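Local structure of formiminoglutamase (4MYK) at residues 141-152 / 164-175. The protein hydrolyses N-formimino-L-glutamate to L-glutamate and formamide, as a manganese-dependent enzyme of the arginase fold. The protein carries 1 engineered substitution. Residues are numbered along the deposited sequence; the frame is centred on the assembly and turned at random.
Sequences GVINVDSHLDVR and TPFRQLLEESSF. With MN (manganese (II) ion), chain C.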
ATOM      1  N   GLY A 141      14.464  -4.344 -30.205  1.00 17.58           N
ATOM      2  CA  GLY A 141      13.241  -3.844 -29.605  1.00 19.81           C
ATOM      3  C   GLY A 141      13.513  -3.263 -28.222  1.00 16.02           C
ATOM      4  O   GLY A 141      14.453  -3.664 -27.543  1.00 18.99           O
ATOM      5  N   VAL A 142      12.694  -2.307 -27.804  1.00 17.76           N
ATOM      6  CA  VAL A 142      12.887  -1.644 -26.513  1.00 18.76           C
ATOM      7  C   VAL A 142      11.558  -1.395 -25.789  1.00 17.33           C
ATOM      8  O   VAL A 142      10.604  -0.877 -26.377  1.00 16.82           O
ATOM      9  CB  VAL A 142      13.662  -0.296 -26.664  1.00 15.89           C
ATOM     10  CG1 VAL A 142      13.836   0.412 -25.295  1.00 19.68           C
ATOM     11  CG2 VAL A 142      15.006  -0.513 -27.340  1.00 11.72           C
ATOM     12  N   ILE A 143      11.500  -1.774 -24.514  1.00 17.45           N
ATOM     13  CA  ILE A 143      10.367  -1.404 -23.667  1.00 18.74           C
ATOM     14  C   ILE A 143      10.800  -0.573 -22.450  1.00 19.01           C
ATOM     15  O   ILE A 143      11.694  -0.969 -21.693  1.00 17.81           O
ATOM     16  CB  ILE A 143       9.501  -2.630 -23.247  1.00 21.65           C
ATOM     17  CG1 ILE A 143       8.387  -2.200 -22.285  1.00 16.58           C
ATOM     18  CG2 ILE A 143      10.360  -3.750 -22.653  1.00 18.64           C
ATOM     19  CD1 ILE A 143       7.397  -3.315 -21.968  1.00 18.07           C
ATOM     20  N   ASN A 144      10.177   0.595 -22.296  1.00 19.61           N
ATOM     21  CA  ASN A 144      10.391   1.453 -21.136  1.00 17.25           C
ATOM     22  C   ASN A 144       9.210   1.328 -20.166  1.00 16.25           C
ATOM     23  O   ASN A 144       8.127   1.877 -20.413  1.00 16.81           O
ATOM     24  CB  ASN A 144      10.612   2.921 -21.580  1.00 20.50           C
ATOM     25  CG  ASN A 144      10.885   3.879 -20.411  1.00 17.03           C
ATOM     26  OD1 ASN A 144      11.427   3.493 -19.376  1.00 19.40           O
ATOM     27  ND2 ASN A 144      10.509   5.134 -20.585  1.00 19.04           N
ATOM     28  N   VAL A 145       9.430   0.574 -19.087  1.00 14.33           N
ATOM     29  CA  VAL A 145       8.511   0.515 -17.952  1.00 16.72           C
ATOM     30  C   VAL A 145       8.784   1.722 -17.060  1.00 16.88           C
ATOM     31  O   VAL A 145       9.843   1.810 -16.416  1.00 14.77           O
ATOM     32  CB  VAL A 145       8.692  -0.779 -17.115  1.00 15.62           C
ATOM     33  CG1 VAL A 145       7.659  -0.832 -15.964  1.00 13.00           C
ATOM     34  CG2 VAL A 145       8.589  -2.014 -18.008  1.00 12.21           C
ATOM     35  N   ASP A 146       7.829   2.648 -17.026  1.00 14.79           N
ATOM     36  CA  ASP A 146       8.094   3.955 -16.469  1.00 14.72           C
ATOM     37  C   ASP A 146       6.784   4.703 -16.349  1.00 15.59           C
ATOM     38  O   ASP A 146       5.995   4.718 -17.291  1.00 15.12           O
ATOM     39  CB  ASP A 146       9.041   4.698 -17.405  1.00 15.74           C
ATOM     40  CG  ASP A 146       9.674   5.889 -16.764  1.00 18.71           C
ATOM     41  OD1 ASP A 146       9.238   6.281 -15.661  1.00 16.12           O
ATOM     42  OD2 ASP A 146      10.615   6.428 -17.370  1.00 18.13           O
ATOM     43  N   SER A 147       6.547   5.308 -15.184  1.00 18.68           N
ATOM     44  CA  SER A 147       5.351   6.126 -14.976  1.00 15.32           C
ATOM     45  C   SER A 147       5.499   7.427 -15.747  1.00 19.00           C
ATOM     46  O   SER A 147       4.539   8.166 -15.948  1.00 21.73           O
ATOM     47  CB  SER A 147       5.108   6.400 -13.488  1.00 16.55           C
ATOM     48  OG  SER A 147       6.160   7.141 -12.900  1.00 19.60           O
ATOM     49  N   HIS A 148       6.730   7.688 -16.172  1.00 20.61           N
ATOM     50  CA  HIS A 148       7.072   8.895 -16.905  1.00 23.53           C
ATOM     51  C   HIS A 148       7.293   8.581 -18.382  1.00 23.63           C
ATOM     52  O   HIS A 148       7.731   7.490 -18.759  1.00 21.09           O
ATOM     53  CB  HIS A 148       8.319   9.577 -16.311  1.00 18.83           C
ATOM     54  CG  HIS A 148       8.183   9.931 -14.862  1.00 20.48           C
ATOM     55  ND1 HIS A 148       8.827   9.236 -13.863  1.00 17.98           N
ATOM     56  CD2 HIS A 148       7.463  10.896 -14.242  1.00 23.81           C
ATOM     57  CE1 HIS A 148       8.514   9.759 -12.690  1.00 18.09           C
ATOM     58  NE2 HIS A 148       7.684  10.766 -12.891  1.00 21.54           N
ATOM     59  N   LEU A 149       6.952   9.558 -19.208  1.00 28.09           N
ATOM     60  CA  LEU A 149       7.220   9.522 -20.627  1.00 29.14           C
ATOM     61  C   LEU A 149       7.871  10.865 -20.937  1.00 34.78           C
ATOM     62  O   LEU A 149       7.196  11.834 -21.288  1.00 33.59           O
ATOM     63  CB  LEU A 149       5.910   9.299 -21.388  1.00 30.21           C
ATOM     64  CG  LEU A 149       5.650   9.847 -22.789  1.00 31.59           C
ATOM     65  CD1 LEU A 149       6.897   9.828 -23.674  1.00 33.65           C
ATOM     66  CD2 LEU A 149       4.497   9.064 -23.416  1.00 29.97           C
ATOM     67  N   ASP A 150       9.190  10.914 -20.758  1.00 35.98           N
ATOM     68  CA  ASP A 150       9.966  12.149 -20.863  1.00 34.74           C
ATOM     69  C   ASP A 150      10.951  12.059 -22.022  1.00 35.93           C
ATOM     70  O   ASP A 150      11.942  11.325 -21.962  1.00 33.94           O
ATOM     71  CB  ASP A 150      10.705  12.414 -19.550  1.00 35.57           C
ATOM     72  CG  ASP A 150      11.434  13.736 -19.547  1.00 36.37           C
ATOM     73  OD1 ASP A 150      11.583  14.343 -20.625  1.00 35.94           O
ATOM     74  OD2 ASP A 150      11.868  14.164 -18.461  1.00 36.50           O
ATOM     75  N   VAL A 151      10.681  12.800 -23.088  1.00 37.68           N
ATOM     76  CA  VAL A 151      11.459  12.610 -24.295  1.00 34.33           C
ATOM     77  C   VAL A 151      11.779  13.924 -25.001  1.00 37.24           C
ATOM     78  O   VAL A 151      11.691  14.014 -26.219  1.00 36.72           O
ATOM     79  CB  VAL A 151      10.754  11.609 -25.245  1.00 34.40           C
ATOM     80  CG1 VAL A 151      11.703  11.130 -26.312  1.00 35.44           C
ATOM     81  CG2 VAL A 151      10.241  10.411 -24.458  1.00 36.22           C
ATOM     82  N   ARG A 152      12.182  14.931 -24.226  1.00 40.77           N
ATOM     83  CA  ARG A 152      12.445  16.280 -24.742  1.00 38.05           C
ATOM     84  C   ARG A 152      13.723  16.400 -25.582  1.00 40.68           C
ATOM     85  O   ARG A 152      14.669  17.112 -25.221  1.00 41.35           O
ATOM     86  CB  ARG A 152      12.501  17.258 -23.575  1.00 39.59           C
ATOM     87  CG  ARG A 152      13.432  16.786 -22.475  1.00 39.26           C
ATOM     88  CD  ARG A 152      13.201  17.561 -21.194  1.00 46.45           C
ATOM     89  NE  ARG A 152      12.037  17.078 -20.454  1.00 46.37           N
ATOM     90  CZ  ARG A 152      11.424  17.768 -19.498  1.00 43.71           C
ATOM     91  NH1 ARG A 152      11.858  18.981 -19.179  1.00 44.14           N
ATOM     92  NH2 ARG A 152      10.374  17.253 -18.874  1.00 42.27           N
ATOM     93  N   THR A 164      17.233  12.736 -21.165  1.00 34.79           N
ATOM     94  CA  THR A 164      16.145  12.045 -21.869  1.00 27.28           C
ATOM     95  C   THR A 164      16.615  10.858 -22.717  1.00 28.67           C
ATOM     96  O   THR A 164      16.751  10.968 -23.940  1.00 25.22           O
ATOM     97  CB  THR A 164      15.294  13.013 -22.725  1.00 36.10           C
ATOM     98  OG1 THR A 164      14.565  13.906 -21.865  1.00 35.21           O
ATOM     99  CG2 THR A 164      14.299  12.237 -23.542  1.00 33.90           C
ATOM    100  N   PRO A 165      16.858   9.707 -22.067  1.00 25.04           N
ATOM    101  CA  PRO A 165      17.483   8.527 -22.691  1.00 24.77           C
ATOM    102  C   PRO A 165      16.756   7.946 -23.919  1.00 21.32           C
ATOM    103  O   PRO A 165      17.407   7.379 -24.799  1.00 19.22           O
ATOM    104  CB  PRO A 165      17.503   7.490 -21.555  1.00 21.48           C
ATOM    105  CG  PRO A 165      16.540   8.006 -20.520  1.00 20.97           C
ATOM    106  CD  PRO A 165      16.572   9.492 -20.637  1.00 22.12           C
ATOM    107  N   PHE A 166      15.437   8.077 -23.982  1.00 20.83           N
ATOM    108  CA  PHE A 166      14.693   7.402 -25.039  1.00 22.85           C
ATOM    109  C   PHE A 166      14.459   8.295 -26.243  1.00 22.09           C
ATOM    110  O   PHE A 166      14.187   7.826 -27.345  1.00 21.92           O
ATOM    111  CB  PHE A 166      13.416   6.779 -24.477  1.00 20.98           C
ATOM    112  CG  PHE A 166      13.698   5.693 -23.487  1.00 19.22           C
ATOM    113  CD1 PHE A 166      14.229   4.487 -23.913  1.00 18.96           C
ATOM    114  CD2 PHE A 166      13.501   5.890 -22.136  1.00 20.10           C
ATOM    115  CE1 PHE A 166      14.514   3.493 -23.022  1.00 19.85           C
ATOM    116  CE2 PHE A 166      13.794   4.884 -21.231  1.00 18.39           C
ATOM    117  CZ  PHE A 166      14.293   3.689 -21.675  1.00 19.56           C
ATOM    118  N   ARG A 167      14.595   9.592 -26.028  1.00 23.13           N
ATOM    119  CA  ARG A 167      14.710  10.511 -27.145  1.00 26.85           C
ATOM    120  C   ARG A 167      15.920  10.068 -27.942  1.00 24.58           C
ATOM    121  O   ARG A 167      15.843   9.916 -29.156  1.00 23.74           O
ATOM    122  CB  ARG A 167      14.869  11.956 -26.649  1.00 28.43           C
ATOM    123  CG  ARG A 167      15.078  13.015 -27.726  1.00 28.73           C
ATOM    124  CD  ARG A 167      14.212  12.778 -28.949  1.00 32.59           C
ATOM    125  NE  ARG A 167      13.161  13.780 -29.131  1.00 40.21           N
ATOM    126  CZ  ARG A 167      13.345  15.101 -29.155  1.00 39.13           C
ATOM    127  NH1 ARG A 167      14.550  15.630 -28.985  1.00 41.43           N
ATOM    128  NH2 ARG A 167      12.306  15.901 -29.341  1.00 37.41           N
ATOM    129  N   GLN A 168      17.021   9.827 -27.237  1.00 22.90           N
ATOM    130  CA  GLN A 168      18.290   9.467 -27.864  1.00 23.75           C
ATOM    131  C   GLN A 168      18.167   8.219 -28.696  1.00 25.14           C
ATOM    132  O   GLN A 168      18.771   8.106 -29.755  1.00 24.91           O
ATOM    133  CB  GLN A 168      19.379   9.252 -26.818  1.00 20.50           C
ATOM    134  CG  GLN A 168      19.885  10.533 -26.229  1.00 22.69           C
ATOM    135  CD  GLN A 168      21.011  10.321 -25.251  1.00 26.56           C
ATOM    136  OE1 GLN A 168      20.872  10.611 -24.063  1.00 32.45           O
ATOM    137  NE2 GLN A 168      22.145   9.824 -25.743  1.00 21.83           N
ATOM    138  N   LEU A 169      17.391   7.270 -28.205  1.00 22.68           N
ATOM    139  CA  LEU A 169      17.256   6.022 -28.920  1.00 23.37           C
ATOM    140  C   LEU A 169      16.292   6.174 -30.112  1.00 23.63           C
ATOM    141  O   LEU A 169      16.559   5.673 -31.204  1.00 24.63           O
ATOM    142  CB  LEU A 169      16.899   4.891 -27.946  1.00 22.49           C
ATOM    143  CG  LEU A 169      17.942   4.791 -26.806  1.00 27.17           C
ATOM    144  CD1 LEU A 169      17.480   3.925 -25.620  1.00 23.02           C
ATOM    145  CD2 LEU A 169      19.353   4.344 -27.301  1.00 18.46           C
ATOM    146  N   LEU A 170      15.199   6.904 -29.926  1.00 24.07           N
ATOM    147  CA  LEU A 170      14.284   7.160 -31.040  1.00 25.09           C
ATOM    148  C   LEU A 170      14.971   7.930 -32.161  1.00 23.35           C
ATOM    149  O   LEU A 170      14.617   7.790 -33.332  1.00 25.67           O
ATOM    150  CB  LEU A 170      13.047   7.922 -30.567  1.00 22.39           C
ATOM    151  CG  LEU A 170      12.110   7.089 -29.703  1.00 21.47           C
ATOM    152  CD1 LEU A 170      11.023   7.965 -29.107  1.00 19.66           C
ATOM    153  CD2 LEU A 170      11.530   5.942 -30.528  1.00 21.51           C
ATOM    154  N   GLU A 171      15.956   8.742 -31.796  1.00 23.48           N
ATOM    155  CA  GLU A 171      16.706   9.511 -32.777  1.00 27.15           C
ATOM    156  C   GLU A 171      17.776   8.679 -33.485  1.00 27.57           C
ATOM    157  O   GLU A 171      18.499   9.201 -34.332  1.00 27.49           O
ATOM    158  CB  GLU A 171      17.339  10.748 -32.139  1.00 23.61           C
ATOM    159  CG  GLU A 171      16.344  11.775 -31.663  1.00 25.43           C
ATOM    160  CD  GLU A 171      16.969  13.140 -31.471  1.00 33.23           C
ATOM    161  OE1 GLU A 171      17.207  13.532 -30.306  1.00 38.34           O
ATOM    162  OE2 GLU A 171      17.220  13.826 -32.487  1.00 38.01           O
ATOM    163  N   GLU A 172      17.877   7.394 -33.146  1.00 25.04           N
ATOM    164  CA  GLU A 172      18.851   6.506 -33.787  1.00 26.31           C
ATOM    165  C   GLU A 172      18.384   6.016 -35.158  1.00 26.52           C
ATOM    166  O   GLU A 172      17.260   5.540 -35.302  1.00 24.90           O
ATOM    167  CB  GLU A 172      19.154   5.303 -32.894  1.00 27.91           C
ATOM    168  CG  GLU A 172      19.907   5.636 -31.613  1.00 25.96           C
ATOM    169  CD  GLU A 172      21.381   5.864 -31.851  1.00 28.03           C
ATOM    170  OE1 GLU A 172      21.887   5.427 -32.913  1.00 31.32           O
ATOM    171  OE2 GLU A 172      22.029   6.485 -30.978  1.00 29.84           O
ATOM    172  N   SER A 173      19.260   6.132 -36.156  1.00 29.77           N
ATOM    173  CA  SER A 173      18.984   5.633 -37.503  1.00 29.34           C
ATOM    174  C   SER A 173      18.572   4.172 -37.472  1.00 27.79           C
ATOM    175  O   SER A 173      17.577   3.777 -38.084  1.00 27.52           O
ATOM    176  CB  SER A 173      20.227   5.755 -38.393  1.00 32.73           C
ATOM    177  OG  SER A 173      20.641   7.101 -38.540  1.00 40.34           O
ATOM    178  N   SER A 174      19.356   3.370 -36.764  1.00 27.15           N
ATOM    179  CA  SER A 174      19.199   1.921 -36.788  1.00 25.68           C
ATOM    180  C   SER A 174      17.904   1.425 -36.144  1.00 23.89           C
ATOM    181  O   SER A 174      17.392   0.365 -36.512  1.00 25.06           O
ATOM    182  CB  SER A 174      20.401   1.270 -36.111  1.00 27.06           C
ATOM    183  OG  SER A 174      20.667   1.911 -34.878  1.00 25.88           O
ATOM    184  N   PHE A 175      17.370   2.199 -35.202  1.00 21.78           N
ATOM    185  CA  PHE A 175      16.287   1.725 -34.346  1.00 22.14           C
ATOM    186  C   PHE A 175      14.904   2.067 -34.855  1.00 21.31           C
ATOM    187  O   PHE A 175      14.597   3.239 -35.106  1.00 23.71           O
ATOM    188  CB  PHE A 175      16.445   2.270 -32.923  1.00 25.58           C
ATOM    189  CG  PHE A 175      15.338   1.857 -31.999  1.00 22.08           C
ATOM    190  CD1 PHE A 175      15.108   0.501 -31.730  1.00 22.10           C
ATOM    191  CD2 PHE A 175      14.518   2.811 -31.400  1.00 22.96           C
ATOM    192  CE1 PHE A 175      14.068   0.101 -30.879  1.00 18.05           C
ATOM    193  CE2 PHE A 175      13.473   2.427 -30.545  1.00 19.54           C
ATOM    194  CZ  PHE A 175      13.249   1.071 -30.283  1.00 19.72           C
TER
HETATM  195 MN    MN C 401      10.185   7.422 -14.065  1.00 19.09          MN
HETATM  196  O   HOH W   1      13.581   9.415 -22.025  1.00 24.74           O
HETATM  197  O   HOH W   2      11.678   9.016 -15.067  1.00 20.34           O
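V142 and N144, alternate residues of strand 141-145, meet two aromatic rings of 164-175. V142 splits its branches: CG1 lies 3.9 Å from F166 CE1, while CG2 reaches F175 CE1 at 3.7 Å, the side chains of V142 and F175 crossing at about a right angle. With CG anti to its backbone N (chi1 -178°), N144 sets CB over one face of the F166 ring, displaced toward the rim, in a CH-pi contact 4.0 Å from the centroid; its amide is roughly stacked on the ring, the planes 29° apart, though how closely it sits is doubtful. The ND2 end of this buried amide is hydrogen-bonded to E182, with a weak second bond to D146. V151 CG1 adds an apolar contact with L170 CD1 at 4.3 Å.

Polar contacts gather beyond the strand. T164 OG1 donates a weak bond to D150 OD1, which also receives R152 NE at 2.8 Å on its syn side, within a salt bridge. Water 1 joins the backbones, donating to D150 O and accepting from F166 N. The R167 guanidinium rests with one face over V151 O, whose approach to NE has too poor an angle for a hydrogen bond.

Metal bonds occupy the strand's C-terminal end, the usual arginase-fold location: D146 OD1 (2.2 Å) and H148 ND1 (2.3 Å) hold manganese with D236, D238 and water 2. D146 OD1 also accepts H148 N, closing an Asx turn.

Strand 141-145 runs between parallel strands 231-236 and 180-185; helix 165-170 packs on one sheet face, F175 touching F180, while I143 points away from helix 165-170 and packs on helix 216-227, and Y197 of helix 192-200 borders V151, R167 and L170.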